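NADH dehydrogenase, putative (Plasmodium falciparum, PDB 5JWC) probably passes electrons from NADH to ubiquinone through a bound FAD, as a type II NADH dehydrogenase of the malaria parasite, and binds the quinolone inhibitor RYL-552. Local coordinates at residues E455-S460 and V470-Y475; F65-P70 and V490-L495; L103-V108 and I115-I120. One frame throughout, in Å; residues are numbered along the deposited sequence.

The three contacts sample different parts of a flavoenzyme of the pyridine nucleotide-disulphide oxidoreductase family. Contact 2 is wholly buried: rings and aliphatic groups from segments 65-70 and 490-495, more than 400 residues apart in sequence, meet beside the flavin without a hydrogen bond between them. Contacts 1 and 3 are local antiparallel strand pairings built on backbone bonds. Contact 1 is partly buried, at the edge of the three-stranded C-terminal sheet, and rests a tryptophan on a proline; contact 3, mostly buried, sits in the FAD domain and carries a beta bulge. Contacts 2 and 3 both touch FAD, one near its isoalloxazine and the other at its adenine, with nearest atoms about 17 Å apart.

Contact 1 (E455-S460 and V470-Y475). With TRT (fragment of triton X-100), chain J.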
loop_
_atom_site.group_PDB
_atom_site.type_symbol
_atom_site.label_atom_id
_atom_site.label_comp_id
_atom_site.label_asym_id
_atom_site.label_seq_id
_atom_site.Cartn_x
_atom_site.Cartn_y
_atom_site.Cartn_z
ATOM N N GLU A 455 15.233 -22.674 25.479
ATOM C CA GLU A 455 15.543 -21.675 24.456
ATOM C C GLU A 455 16.996 -21.215 24.518
ATOM O O GLU A 455 17.670 -21.374 25.536
ATOM C CB GLU A 455 14.615 -20.462 24.588
ATOM C CG GLU A 455 14.914 -19.568 25.796
ATOM C CD GLU A 455 14.189 -20.024 27.066
ATOM O OE1 GLU A 455 13.982 -21.246 27.245
ATOM O OE2 GLU A 455 13.819 -19.155 27.886
ATOM N N LYS A 456 17.474 -20.648 23.417
ATOM C CA LYS A 456 18.822 -20.111 23.361
ATOM C C LYS A 456 18.801 -18.616 23.035
ATOM O O LYS A 456 18.274 -18.186 22.002
ATOM C CB LYS A 456 19.655 -20.873 22.332
ATOM C CG LYS A 456 21.030 -20.248 22.083
ATOM C CD LYS A 456 21.970 -21.181 21.319
ATOM C CE LYS A 456 23.279 -20.476 20.937
ATOM N NZ LYS A 456 24.400 -20.817 21.865
ATOM N N TRP A 457 19.378 -17.817 23.921
ATOM C CA TRP A 457 19.408 -16.383 23.674
ATOM C C TRP A 457 20.457 -16.038 22.612
ATOM O O TRP A 457 21.615 -16.438 22.715
ATOM C CB TRP A 457 19.685 -15.618 24.962
ATOM C CG TRP A 457 19.705 -14.135 24.736
ATOM C CD1 TRP A 457 18.695 -13.365 24.221
ATOM C CD2 TRP A 457 20.785 -13.251 25.021
ATOM N NE1 TRP A 457 19.093 -12.046 24.157
ATOM C CE2 TRP A 457 20.370 -11.949 24.653
ATOM C CE3 TRP A 457 22.063 -13.425 25.552
ATOM C CZ2 TRP A 457 21.192 -10.833 24.803
ATOM C CZ3 TRP A 457 22.883 -12.319 25.697
ATOM C CH2 TRP A 457 22.445 -11.037 25.327
ATOM N N LYS A 458 20.047 -15.297 21.592
ATOM C CA LYS A 458 20.953 -14.985 20.485
ATOM C C LYS A 458 21.356 -13.510 20.480
ATOM O O LYS A 458 22.172 -13.087 19.676
ATOM C CB LYS A 458 20.302 -15.339 19.150
ATOM C CG LYS A 458 19.669 -16.737 19.094
ATOM C CD LYS A 458 20.700 -17.794 18.759
ATOM C CE LYS A 458 20.059 -19.173 18.599
ATOM N NZ LYS A 458 18.967 -19.171 17.573
ATOM N N GLY A 459 20.762 -12.723 21.361
ATOM C CA GLY A 459 21.058 -11.307 21.400
ATOM C C GLY A 459 19.950 -10.422 20.856
ATOM O O GLY A 459 18.960 -10.902 20.294
ATOM N N SER A 460 20.117 -9.119 21.044
ATOM C CA SER A 460 19.141 -8.132 20.614
ATOM C C SER A 460 19.825 -6.989 19.890
ATOM O O SER A 460 20.991 -6.680 20.167
ATOM C CB SER A 460 18.364 -7.580 21.803
ATOM O OG SER A 460 17.848 -8.628 22.605
ATOM N N VAL A 470 22.700 -0.177 17.984
ATOM C CA VAL A 470 23.252 -0.815 19.173
ATOM C C VAL A 470 22.876 -2.292 19.186
ATOM O O VAL A 470 21.855 -2.693 18.611
ATOM C CB VAL A 470 22.772 -0.152 20.464
ATOM C CG1 VAL A 470 23.224 1.304 20.502
ATOM C CG2 VAL A 470 21.242 -0.254 20.580
ATOM N N ALA A 471 23.713 -3.102 19.818
ATOM C CA ALA A 471 23.423 -4.525 19.918
ATOM C C ALA A 471 23.953 -5.072 21.233
ATOM O O ALA A 471 25.079 -4.774 21.636
ATOM C CB ALA A 471 24.016 -5.279 18.754
ATOM N N ASP A 472 23.112 -5.855 21.895
ATOM C CA ASP A 472 23.435 -6.514 23.151
ATOM C C ASP A 472 23.441 -8.005 22.850
ATOM O O ASP A 472 22.383 -8.613 22.743
ATOM C CB ASP A 472 22.401 -6.137 24.219
ATOM C CG ASP A 472 22.619 -6.841 25.549
ATOM O OD1 ASP A 472 21.705 -6.764 26.407
ATOM O OD2 ASP A 472 23.672 -7.482 25.742
ATOM N N LEU A 473 24.630 -8.574 22.650
ATOM C CA LEU A 473 24.770 -9.960 22.211
ATOM C C LEU A 473 25.491 -10.798 23.265
ATOM O O LEU A 473 26.076 -10.246 24.195
ATOM C CB LEU A 473 25.530 -10.014 20.889
ATOM C CG LEU A 473 24.920 -9.156 19.780
ATOM C CD1 LEU A 473 25.892 -9.039 18.637
ATOM C CD2 LEU A 473 23.599 -9.759 19.287
ATOM N N PRO A 474 25.428 -12.139 23.139
ATOM C CA PRO A 474 26.343 -12.916 23.974
ATOM C C PRO A 474 27.774 -12.526 23.610
ATOM O O PRO A 474 28.125 -12.581 22.426
ATOM C CB PRO A 474 26.048 -14.375 23.582
ATOM C CG PRO A 474 24.666 -14.344 22.989
ATOM C CD PRO A 474 24.578 -13.002 22.298
ATOM N N TYR A 475 28.541 -12.096 24.601
ATOM C CA TYR A 475 29.980 -11.813 24.461
ATOM C C TYR A 475 30.350 -10.500 23.765
ATOM O O TYR A 475 31.535 -10.170 23.728
ATOM C CB TYR A 475 30.690 -12.967 23.747
ATOM C CG TYR A 475 30.383 -14.308 24.366
ATOM C CD1 TYR A 475 30.814 -14.611 25.648
ATOM C CD2 TYR A 475 29.639 -15.266 23.674
ATOM C CE1 TYR A 475 30.529 -15.844 26.231
ATOM C CE2 TYR A 475 29.342 -16.506 24.247
ATOM C CZ TYR A 475 29.792 -16.783 25.526
ATOM O OH TYR A 475 29.507 -17.993 26.112
HETATM C C25 TRT J . 15.153 -15.729 14.511
HETATM O O24 TRT J . 14.396 -14.596 14.210
HETATM C C23 TRT J . 13.877 -14.014 15.404
HETATM C C22 TRT J . 13.891 -12.526 15.267
HETATM O O21 TRT J . 15.166 -12.007 15.738
HETATM C C20 TRT J . 15.298 -10.627 15.443
HETATM C C19 TRT J . 16.421 -10.014 16.271
HETATM O O18 TRT J . 17.737 -10.519 15.932
HETATM C C17 TRT J . 18.694 -10.205 16.934
HETATM C C16 TRT J . 20.078 -10.790 16.527
HETATM O O15 TRT J . 20.184 -12.209 16.847
HETATM C C12 TRT J . 20.986 -12.790 15.811
HETATM C C13 TRT J . 22.261 -12.218 15.559
HETATM C C14 TRT J . 23.060 -12.728 14.526
HETATM C C11 TRT J . 20.509 -13.843 15.032
HETATM C C10 TRT J . 21.314 -14.362 13.992
HETATM C C9 TRT J . 22.591 -13.806 13.742
HETATM C C6 TRT J . 23.460 -14.365 12.608
HETATM C C8 TRT J . 24.299 -15.572 13.097
HETATM C C7 TRT J . 22.502 -14.869 11.527
HETATM C C5 TRT J . 24.235 -13.147 11.942
HETATM C C1 TRT J . 25.813 -12.921 11.995
HETATM C C2 TRT J . 26.415 -12.950 13.413
HETATM C C4 TRT J . 26.533 -13.866 11.021
HETATM C C3 TRT J . 26.075 -11.517 11.472
#
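With CG anti to the backbone N (chi1 -179°), Trp457 swings its indole across to Asp472, Leu473 and Pro474, while Asp472, also with CG anti to N (chi1 177°), sends OD2 to the rim of that indole. The two segments open an antiparallel pairing in the three-stranded sheet of the C-terminal domain, where the loop after helix 424-440 becomes strand 460-465 and runs against strand 468-473. Ser460 and Asp472 form a hydrogen-bonded pair: Ser460 N gives to Asp472 O at 2.9 Å, and Asp472 N returns an equally short bond to Ser460 O, both donors tilted out of the carbonyl planes. Proline, which has no N-H to offer, suits position 474, just beyond this pair. Its CD lies over one face of the indole six-membered ring, 4.2 Å from the centroid, in a CH-pi contact, and Trp457 CE3 approaches Pro474 CG to 3.8 Å. Gly459, at a positive phi of 107°, lets Leu473 CD2 come within 3.6 Å of its CA. Its O accepts from Gln425 NE2 of helix 424-440, tying the loop to that helix. A Triton fragment lies along the same loop, its C17 3.4 Å from Gly459 O. At the indole rim, Trp457 CH2 stands 3.8 Å from Asp472 OD2, which lies in the ring plane.

Contact 2 (F65-P70 and V490-L495); sequences FTPLLP and VVYIQL. With FAD (flavin-adenine dinucleotide), chain C.
Tyr492 packs against Phe65, Pro67 and Leu68. From CB, which leaves helix 484-495 on the side facing segment 65-70, the ring extends so that CD1 comes first to Phe65, 3.8 Å from CE2. Leu68 CD2 sits over one face of the same ring, 4.3 Å from its centroid and only 7° off the normal, a CH-pi contact of methyl on aromatic. Next along, CE1 lies 3.9 Å from Pro67 CB, and at the tip OH approaches that same CB to 3.4 Å, with FAD O4 nearby at 3.7 Å. A tyrosine suits this path: its ring packs among carbons of Phe65, Pro67 and Leu68, while its hydroxyl ends beside the polar rim of the flavin. Segment 65-70 belongs to the FAD-binding dinucleotide fold and the helix to the C-terminal domain, so the contact joins both parts of the enzyme around the cofactor. Phe65, with CG anti to the backbone N (chi1 -161°), turns its ring edge to the helix; CE1 stands 3.5 Å from Leu495 O, near the ring plane, and CZ 4.0 Å from Leu495 CB. In the 3-10 segment 66-68, Thr66 OG1 shares a 2.6 Å hydrogen bond with FAD O2' and is also bonded to Trp38 NE1. The closed ring of Pro67 sets CB against Tyr492 OH while CG and CA meet the flavin.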
loop_
_atom_site.group_PDB
_atom_site.type_symbol
_atom_site.label_atom_id
_atom_site.label_comp_id
_atom_site.label_asym_id
_atom_site.label_seq_id
_atom_site.Cartn_x
_atom_site.Cartn_y
_atom_site.Cartn_z
ATOM N N PHE A 65 6.658 -9.893 9.594
ATOM C CA PHE A 65 8.009 -9.827 10.145
ATOM C C PHE A 65 8.095 -8.625 11.102
ATOM O O PHE A 65 8.619 -7.562 10.749
ATOM C CB PHE A 65 9.050 -9.739 9.011
ATOM C CG PHE A 65 10.458 -10.109 9.438
ATOM C CD1 PHE A 65 10.903 -11.421 9.380
ATOM C CD2 PHE A 65 11.334 -9.127 9.902
ATOM C CE1 PHE A 65 12.200 -11.753 9.790
ATOM C CE2 PHE A 65 12.627 -9.453 10.302
ATOM C CZ PHE A 65 13.056 -10.774 10.251
ATOM N N THR A 66 7.579 -8.807 12.320
ATOM C CA THR A 66 7.396 -7.700 13.271
ATOM C C THR A 66 8.630 -6.835 13.602
ATOM O O THR A 66 8.481 -5.632 13.811
ATOM C CB THR A 66 6.820 -8.224 14.607
ATOM O OG1 THR A 66 7.603 -9.327 15.067
ATOM C CG2 THR A 66 5.383 -8.711 14.409
ATOM N N PRO A 67 9.844 -7.428 13.675
ATOM C CA PRO A 67 10.951 -6.528 14.044
ATOM C C PRO A 67 11.185 -5.334 13.101
ATOM O O PRO A 67 11.839 -4.373 13.512
ATOM C CB PRO A 67 12.176 -7.444 14.007
ATOM C CG PRO A 67 11.639 -8.802 14.278
ATOM C CD PRO A 67 10.291 -8.833 13.579
ATOM N N LEU A 68 10.673 -5.399 11.875
ATOM C CA LEU A 68 10.931 -4.343 10.893
ATOM C C LEU A 68 9.792 -3.340 10.772
ATOM O O LEU A 68 9.858 -2.396 9.965
ATOM C CB LEU A 68 11.236 -4.968 9.532
ATOM C CG LEU A 68 12.551 -5.753 9.557
ATOM C CD1 LEU A 68 12.829 -6.409 8.232
ATOM C CD2 LEU A 68 13.739 -4.799 9.934
ATOM N N LEU A 69 8.768 -3.520 11.597
ATOM C CA LEU A 69 7.598 -2.632 11.597
ATOM C C LEU A 69 7.942 -1.128 11.817
ATOM O O LEU A 69 7.348 -0.258 11.173
ATOM C CB LEU A 69 6.618 -3.109 12.663
ATOM C CG LEU A 69 5.686 -4.250 12.206
ATOM C CD1 LEU A 69 4.749 -4.659 13.315
ATOM C CD2 LEU A 69 4.872 -3.878 10.962
ATOM N N PRO A 70 8.906 -0.811 12.711
ATOM C CA PRO A 70 9.269 0.615 12.842
ATOM C C PRO A 70 9.776 1.213 11.537
ATOM O O PRO A 70 9.505 2.387 11.272
ATOM C CB PRO A 70 10.380 0.592 13.897
ATOM C CG PRO A 70 10.011 -0.595 14.772
ATOM C CD PRO A 70 9.546 -1.627 13.765
ATOM N N VAL A 490 23.425 -7.098 7.740
ATOM C CA VAL A 490 23.930 -8.464 7.667
ATOM C C VAL A 490 23.100 -9.389 8.545
ATOM O O VAL A 490 22.775 -10.516 8.143
ATOM C CB VAL A 490 25.418 -8.552 8.089
ATOM C CG1 VAL A 490 25.829 -9.997 8.295
ATOM C CG2 VAL A 490 26.296 -7.903 7.033
ATOM N N VAL A 491 22.749 -8.921 9.743
ATOM C CA VAL A 491 21.952 -9.762 10.620
ATOM C C VAL A 491 20.568 -9.939 10.024
ATOM O O VAL A 491 20.126 -11.052 9.796
ATOM C CB VAL A 491 21.827 -9.187 12.042
ATOM C CG1 VAL A 491 20.754 -9.949 12.813
ATOM C CG2 VAL A 491 23.169 -9.253 12.756
ATOM N N TYR A 492 19.880 -8.839 9.759
ATOM C CA TYR A 492 18.492 -8.975 9.325
ATOM C C TYR A 492 18.308 -9.676 7.987
ATOM O O TYR A 492 17.318 -10.390 7.821
ATOM C CB TYR A 492 17.797 -7.608 9.309
ATOM C CG TYR A 492 17.183 -7.378 10.660
ATOM C CD1 TYR A 492 16.170 -8.202 11.105
ATOM C CD2 TYR A 492 17.660 -6.402 11.517
ATOM C CE1 TYR A 492 15.610 -8.042 12.355
ATOM C CE2 TYR A 492 17.102 -6.225 12.781
ATOM C CZ TYR A 492 16.080 -7.054 13.193
ATOM O OH TYR A 492 15.518 -6.899 14.446
ATOM N N ILE A 493 19.228 -9.522 7.036
ATOM C CA ILE A 493 18.976 -10.202 5.753
ATOM C C ILE A 493 19.000 -11.736 5.934
ATOM O O ILE A 493 18.306 -12.468 5.209
ATOM C CB ILE A 493 19.947 -9.734 4.627
ATOM C CG1 ILE A 493 19.364 -10.153 3.264
ATOM C CG2 ILE A 493 21.355 -10.263 4.821
ATOM C CD1 ILE A 493 19.973 -9.468 2.077
ATOM N N GLN A 494 19.725 -12.215 6.944
ATOM C CA GLN A 494 19.741 -13.653 7.220
ATOM C C GLN A 494 18.529 -14.115 8.037
ATOM O O GLN A 494 18.204 -15.301 8.035
ATOM C CB GLN A 494 21.017 -14.050 7.945
ATOM C CG GLN A 494 22.275 -13.764 7.155
ATOM C CD GLN A 494 23.511 -14.002 7.998
ATOM O OE1 GLN A 494 24.131 -13.059 8.488
ATOM N NE2 GLN A 494 23.868 -15.264 8.177
ATOM N N LEU A 495 17.881 -13.196 8.750
ATOM C CA LEU A 495 16.692 -13.567 9.517
ATOM C C LEU A 495 15.413 -13.591 8.661
ATOM O O LEU A 495 14.451 -14.292 8.995
ATOM C CB LEU A 495 16.517 -12.633 10.721
ATOM C CG LEU A 495 17.704 -12.675 11.705
ATOM C CD1 LEU A 495 17.482 -11.726 12.880
ATOM C CD2 LEU A 495 17.950 -14.111 12.208
HETATM P PA FAD C . 2.165 -13.277 16.553
HETATM O O1A FAD C . 1.631 -11.913 16.885
HETATM O O2A FAD C . 3.433 -13.259 15.777
HETATM O O5B FAD C . 1.050 -14.139 15.774
HETATM C C5B FAD C . -0.238 -14.346 16.307
HETATM C C4B FAD C . -1.107 -14.817 15.152
HETATM O O4B FAD C . -2.336 -15.295 15.659
HETATM C C3B FAD C . -1.428 -13.672 14.188
HETATM O O3B FAD C . -1.372 -14.169 12.868
HETATM C C2B FAD C . -2.872 -13.348 14.501
HETATM O O2B FAD C . -3.535 -12.855 13.359
HETATM C C1B FAD C . -3.373 -14.735 14.884
HETATM N N9A FAD C . -4.591 -14.759 15.698
HETATM C C8A FAD C . -4.978 -13.871 16.674
HETATM N N7A FAD C . -6.165 -14.301 17.172
HETATM C C5A FAD C . -6.528 -15.436 16.535
HETATM C C6A FAD C . -7.634 -16.262 16.664
HETATM N N6A FAD C . -8.544 -16.024 17.609
HETATM N N1A FAD C . -7.728 -17.380 15.868
HETATM C C2A FAD C . -6.733 -17.668 14.951
HETATM N N3A FAD C . -5.635 -16.837 14.826
HETATM C C4A FAD C . -5.545 -15.735 15.604
HETATM N N1 FAD C . 10.719 -10.032 19.024
HETATM C C2 FAD C . 12.060 -10.286 18.923
HETATM O O2 FAD C . 12.500 -11.361 19.315
HETATM N N3 FAD C . 12.921 -9.352 18.370
HETATM C C4 FAD C . 12.459 -8.151 17.901
HETATM O O4 FAD C . 13.254 -7.342 17.401
HETATM C C4X FAD C . 11.098 -7.885 17.985
HETATM N N5 FAD C . 10.584 -6.692 17.527
HETATM C C5X FAD C . 9.218 -6.453 17.623
HETATM C C6 FAD C . 8.696 -5.265 17.143
HETATM C C7 FAD C . 7.335 -4.996 17.227
HETATM C C7M FAD C . 6.813 -3.679 16.701
HETATM C C8 FAD C . 6.479 -5.937 17.784
HETATM C C8M FAD C . 5.006 -5.668 17.887
HETATM C C9 FAD C . 7.002 -7.139 18.265
HETATM C C9A FAD C . 8.367 -7.401 18.179
HETATM N N10 FAD C . 8.894 -8.593 18.647
HETATM C C10 FAD C . 10.238 -8.835 18.545
HETATM C "C1'" FAD C . 8.023 -9.622 19.307
HETATM C "C2'" FAD C . 7.402 -10.643 18.388
HETATM O "O2'" FAD C . 6.669 -9.976 17.399
HETATM C "C3'" FAD C . 6.425 -11.458 19.216
HETATM O "O3'" FAD C . 7.059 -11.999 20.353
HETATM C "C4'" FAD C . 5.904 -12.559 18.308
HETATM O "O4'" FAD C . 5.024 -11.938 17.408
HETATM C "C5'" FAD C . 5.191 -13.667 19.066
HETATM O "O5'" FAD C . 4.830 -14.654 18.123
HETATM P P FAD C . 3.367 -15.327 18.194
HETATM O O1P FAD C . 3.274 -16.413 17.146
HETATM O O2P FAD C . 3.173 -15.789 19.610
HETATM O O3P FAD C . 2.337 -14.103 17.929
#

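Contact 3 (L103-V108 and I115-I120). With FAD (flavin-adenine dinucleotide), chain C.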
loop_
_atom_site.group_PDB
_atom_site.type_symbol
_atom_site.label_atom_id
_atom_site.label_comp_id
_atom_site.label_asym_id
_atom_site.label_seq_id
_atom_site.Cartn_x
_atom_site.Cartn_y
_atom_site.Cartn_z
ATOM N N LEU A 103 -9.932 -17.766 8.946
ATOM C CA LEU A 103 -10.954 -17.802 9.968
ATOM C C LEU A 103 -10.357 -17.323 11.280
ATOM O O LEU A 103 -9.149 -17.451 11.494
ATOM C CB LEU A 103 -11.490 -19.222 10.130
ATOM C CG LEU A 103 -12.179 -19.887 8.942
ATOM C CD1 LEU A 103 -12.344 -21.368 9.228
ATOM C CD2 LEU A 103 -13.528 -19.217 8.693
ATOM N N GLU A 104 -11.212 -16.796 12.150
ATOM C CA GLU A 104 -10.851 -16.471 13.519
ATOM C C GLU A 104 -11.409 -17.550 14.458
ATOM O O GLU A 104 -12.614 -17.823 14.439
ATOM C CB GLU A 104 -11.400 -15.094 13.889
ATOM C CG GLU A 104 -11.242 -14.746 15.350
ATOM C CD GLU A 104 -12.052 -13.525 15.760
ATOM O OE1 GLU A 104 -12.249 -12.610 14.928
ATOM O OE2 GLU A 104 -12.500 -13.489 16.929
ATOM N N CYS A 105 -10.557 -18.172 15.268
ATOM C CA CYS A 105 -11.037 -19.147 16.250
ATOM C C CYS A 105 -11.680 -18.453 17.460
ATOM O O CYS A 105 -11.140 -17.473 17.983
ATOM C CB CYS A 105 -9.909 -20.067 16.711
ATOM S SG CYS A 105 -10.464 -21.392 17.835
ATOM N N THR A 106 -12.849 -18.941 17.880
ATOM C CA THR A 106 -13.596 -18.298 18.961
ATOM C C THR A 106 -13.687 -19.200 20.196
ATOM O O THR A 106 -13.802 -18.714 21.314
ATOM C CB THR A 106 -15.039 -17.912 18.530
ATOM O OG1 THR A 106 -15.795 -19.095 18.235
ATOM C CG2 THR A 106 -15.026 -17.019 17.316
ATOM N N ASP A 107 -13.645 -20.511 19.987
ATOM C CA ASP A 107 -13.776 -21.469 21.079
ATOM C C ASP A 107 -13.018 -22.739 20.810
ATOM O O ASP A 107 -12.933 -23.200 19.667
ATOM C CB ASP A 107 -15.245 -21.833 21.338
ATOM C CG ASP A 107 -16.020 -20.704 21.959
ATOM O OD1 ASP A 107 -15.935 -20.544 23.195
ATOM O OD2 ASP A 107 -16.713 -19.978 21.214
ATOM N N VAL A 108 -12.475 -23.315 21.873
ATOM C CA VAL A 108 -11.893 -24.639 21.792
ATOM C C VAL A 108 -12.708 -25.595 22.667
ATOM O O VAL A 108 -13.116 -25.233 23.763
ATOM C CB VAL A 108 -10.420 -24.632 22.235
ATOM C CG1 VAL A 108 -9.815 -26.011 22.054
ATOM C CG2 VAL A 108 -9.629 -23.569 21.436
ATOM N N ILE A 115 -12.841 -27.265 17.216
ATOM C CA ILE A 115 -12.883 -25.837 17.501
ATOM C C ILE A 115 -14.048 -25.186 16.763
ATOM O O ILE A 115 -14.475 -25.675 15.723
ATOM C CB ILE A 115 -11.576 -25.109 17.074
ATOM C CG1 ILE A 115 -11.319 -25.303 15.573
ATOM C CG2 ILE A 115 -10.381 -25.583 17.902
ATOM C CD1 ILE A 115 -10.134 -24.502 15.025
ATOM N N ASN A 116 -14.550 -24.087 17.309
ATOM C CA ASN A 116 -15.440 -23.196 16.581
ATOM C C ASN A 116 -14.710 -21.955 16.078
ATOM O O ASN A 116 -13.994 -21.294 16.840
ATOM C CB ASN A 116 -16.609 -22.749 17.456
ATOM C CG ASN A 116 -17.671 -23.817 17.600
ATOM O OD1 ASN A 116 -17.727 -24.764 16.815
ATOM N ND2 ASN A 116 -18.528 -23.662 18.601
ATOM N N CYS A 117 -14.909 -21.636 14.801
ATOM C CA CYS A 117 -14.348 -20.428 14.198
ATOM C C CYS A 117 -15.442 -19.566 13.580
ATOM O O CYS A 117 -16.560 -20.031 13.374
ATOM C CB CYS A 117 -13.324 -20.789 13.122
ATOM S SG CYS A 117 -11.992 -21.868 13.684
ATOM N N ILE A 118 -15.118 -18.317 13.266
ATOM C CA ILE A 118 -15.990 -17.497 12.432
ATOM C C ILE A 118 -15.220 -16.928 11.245
ATOM O O ILE A 118 -14.000 -16.742 11.323
ATOM C CB ILE A 118 -16.612 -16.315 13.201
ATOM C CG1 ILE A 118 -15.519 -15.493 13.891
ATOM C CG2 ILE A 118 -17.625 -16.811 14.190
ATOM C CD1 ILE A 118 -16.013 -14.202 14.485
ATOM N N ASP A 119 -15.927 -16.666 10.147
ATOM C CA ASP A 119 -15.335 -15.960 9.017
ATOM C C ASP A 119 -15.584 -14.471 9.170
ATOM O O ASP A 119 -16.177 -14.041 10.153
ATOM C CB ASP A 119 -15.867 -16.484 7.666
ATOM C CG ASP A 119 -17.392 -16.331 7.488
ATOM O OD1 ASP A 119 -17.927 -17.030 6.593
ATOM O OD2 ASP A 119 -18.053 -15.536 8.204
ATOM N N ILE A 120 -15.144 -13.692 8.190
ATOM C CA ILE A 120 -15.201 -12.236 8.271
ATOM C C ILE A 120 -16.660 -11.752 8.306
ATOM O O ILE A 120 -16.936 -10.622 8.698
ATOM C CB ILE A 120 -14.416 -11.595 7.083
ATOM C CG1 ILE A 120 -14.087 -10.125 7.343
ATOM C CG2 ILE A 120 -15.145 -11.806 5.754
ATOM C CD1 ILE A 120 -13.130 -9.894 8.500
HETATM P PA FAD C . 2.165 -13.277 16.553
HETATM O O1A FAD C . 1.631 -11.913 16.885
HETATM O O2A FAD C . 3.433 -13.259 15.777
HETATM O O5B FAD C . 1.050 -14.139 15.774
HETATM C C5B FAD C . -0.238 -14.346 16.307
HETATM C C4B FAD C . -1.107 -14.817 15.152
HETATM O O4B FAD C . -2.336 -15.295 15.659
HETATM C C3B FAD C . -1.428 -13.672 14.188
HETATM O O3B FAD C . -1.372 -14.169 12.868
HETATM C C2B FAD C . -2.872 -13.348 14.501
HETATM O O2B FAD C . -3.535 -12.855 13.359
HETATM C C1B FAD C . -3.373 -14.735 14.884
HETATM N N9A FAD C . -4.591 -14.759 15.698
HETATM C C8A FAD C . -4.978 -13.871 16.674
HETATM N N7A FAD C . -6.165 -14.301 17.172
HETATM C C5A FAD C . -6.528 -15.436 16.535
HETATM C C6A FAD C . -7.634 -16.262 16.664
HETATM N N6A FAD C . -8.544 -16.024 17.609
HETATM N N1A FAD C . -7.728 -17.380 15.868
HETATM C C2A FAD C . -6.733 -17.668 14.951
HETATM N N3A FAD C . -5.635 -16.837 14.826
HETATM C C4A FAD C . -5.545 -15.735 15.604
HETATM N N1 FAD C . 10.719 -10.032 19.024
HETATM C C2 FAD C . 12.060 -10.286 18.923
HETATM O O2 FAD C . 12.500 -11.361 19.315
HETATM N N3 FAD C . 12.921 -9.352 18.370
HETATM C C4 FAD C . 12.459 -8.151 17.901
HETATM O O4 FAD C . 13.254 -7.342 17.401
HETATM C C4X FAD C . 11.098 -7.885 17.985
HETATM N N5 FAD C . 10.584 -6.692 17.527
HETATM C C5X FAD C . 9.218 -6.453 17.623
HETATM C C6 FAD C . 8.696 -5.265 17.143
HETATM C C7 FAD C . 7.335 -4.996 17.227
HETATM C C7M FAD C . 6.813 -3.679 16.701
HETATM C C8 FAD C . 6.479 -5.937 17.784
HETATM C C8M FAD C . 5.006 -5.668 17.887
HETATM C C9 FAD C . 7.002 -7.139 18.265
HETATM C C9A FAD C . 8.367 -7.401 18.179
HETATM N N10 FAD C . 8.894 -8.593 18.647
HETATM C C10 FAD C . 10.238 -8.835 18.545
HETATM C "C1'" FAD C . 8.023 -9.622 19.307
HETATM C "C2'" FAD C . 7.402 -10.643 18.388
HETATM O "O2'" FAD C . 6.669 -9.976 17.399
HETATM C "C3'" FAD C . 6.425 -11.458 19.216
HETATM O "O3'" FAD C . 7.059 -11.999 20.353
HETATM C "C4'" FAD C . 5.904 -12.559 18.308
HETATM O "O4'" FAD C . 5.024 -11.938 17.408
HETATM C "C5'" FAD C . 5.191 -13.667 19.066
HETATM O "O5'" FAD C . 4.830 -14.654 18.123
HETATM P P FAD C . 3.367 -15.327 18.194
HETATM O O1P FAD C . 3.274 -16.413 17.146
HETATM O O2P FAD C . 3.173 -15.789 19.610
HETATM O O3P FAD C . 2.337 -14.103 17.929
#
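Cys105 and Cys117 pair side by side, CA to CA 4.1 Å, at a non-hydrogen-bonded position of a beta hairpin, strands 99-109 and 114-118, in the seven-stranded sheet of the FAD-binding domain. Their side chains join those of Val108 and Ile115 on the buried face, turned to strands 30-34 and 131-134 and helix 303-309. Small, apolar cysteines suit it: Cys105 SG lies 4.0 Å from Ile115 CB. Leu103 adds its CB against Cys117 CB, and its CD2 covers Asp119 CB, near Leu177 of the second subunit. Asp119 is held by Asn123 and Glu121 backbone amides and by Asn179 of that subunit. On the other face Glu104, Thr106, Asp107 and Ile118 are partly exposed. Glu104 and Ile118 exchange backbone bonds of 2.9 and 2.8 Å (Glu104 N to Ile118 O, Ile118 N to Glu104 O). Beta-branched Ile118 suits an extended strand; chi1 of 53° puts CG1 between its backbone N and carbonyl carbon, 3.8 Å from Thr106 CG2, the side chains crossing at about a right angle. A classic beta bulge shifts the register: Thr106 and Asp107 both face Asn116, whose O accepts from Thr106 N and, at 3.3 Å, from Asp107 N. At Thr106 the backbone turns to -115/-28, as at the first position of such a bulge. On the side away from strand 114-118, the Cys105 backbone reads the adenine: Cys105 N gives to FAD N1A, and FAD N6A gives to Cys105 O, each at 3.0 Å.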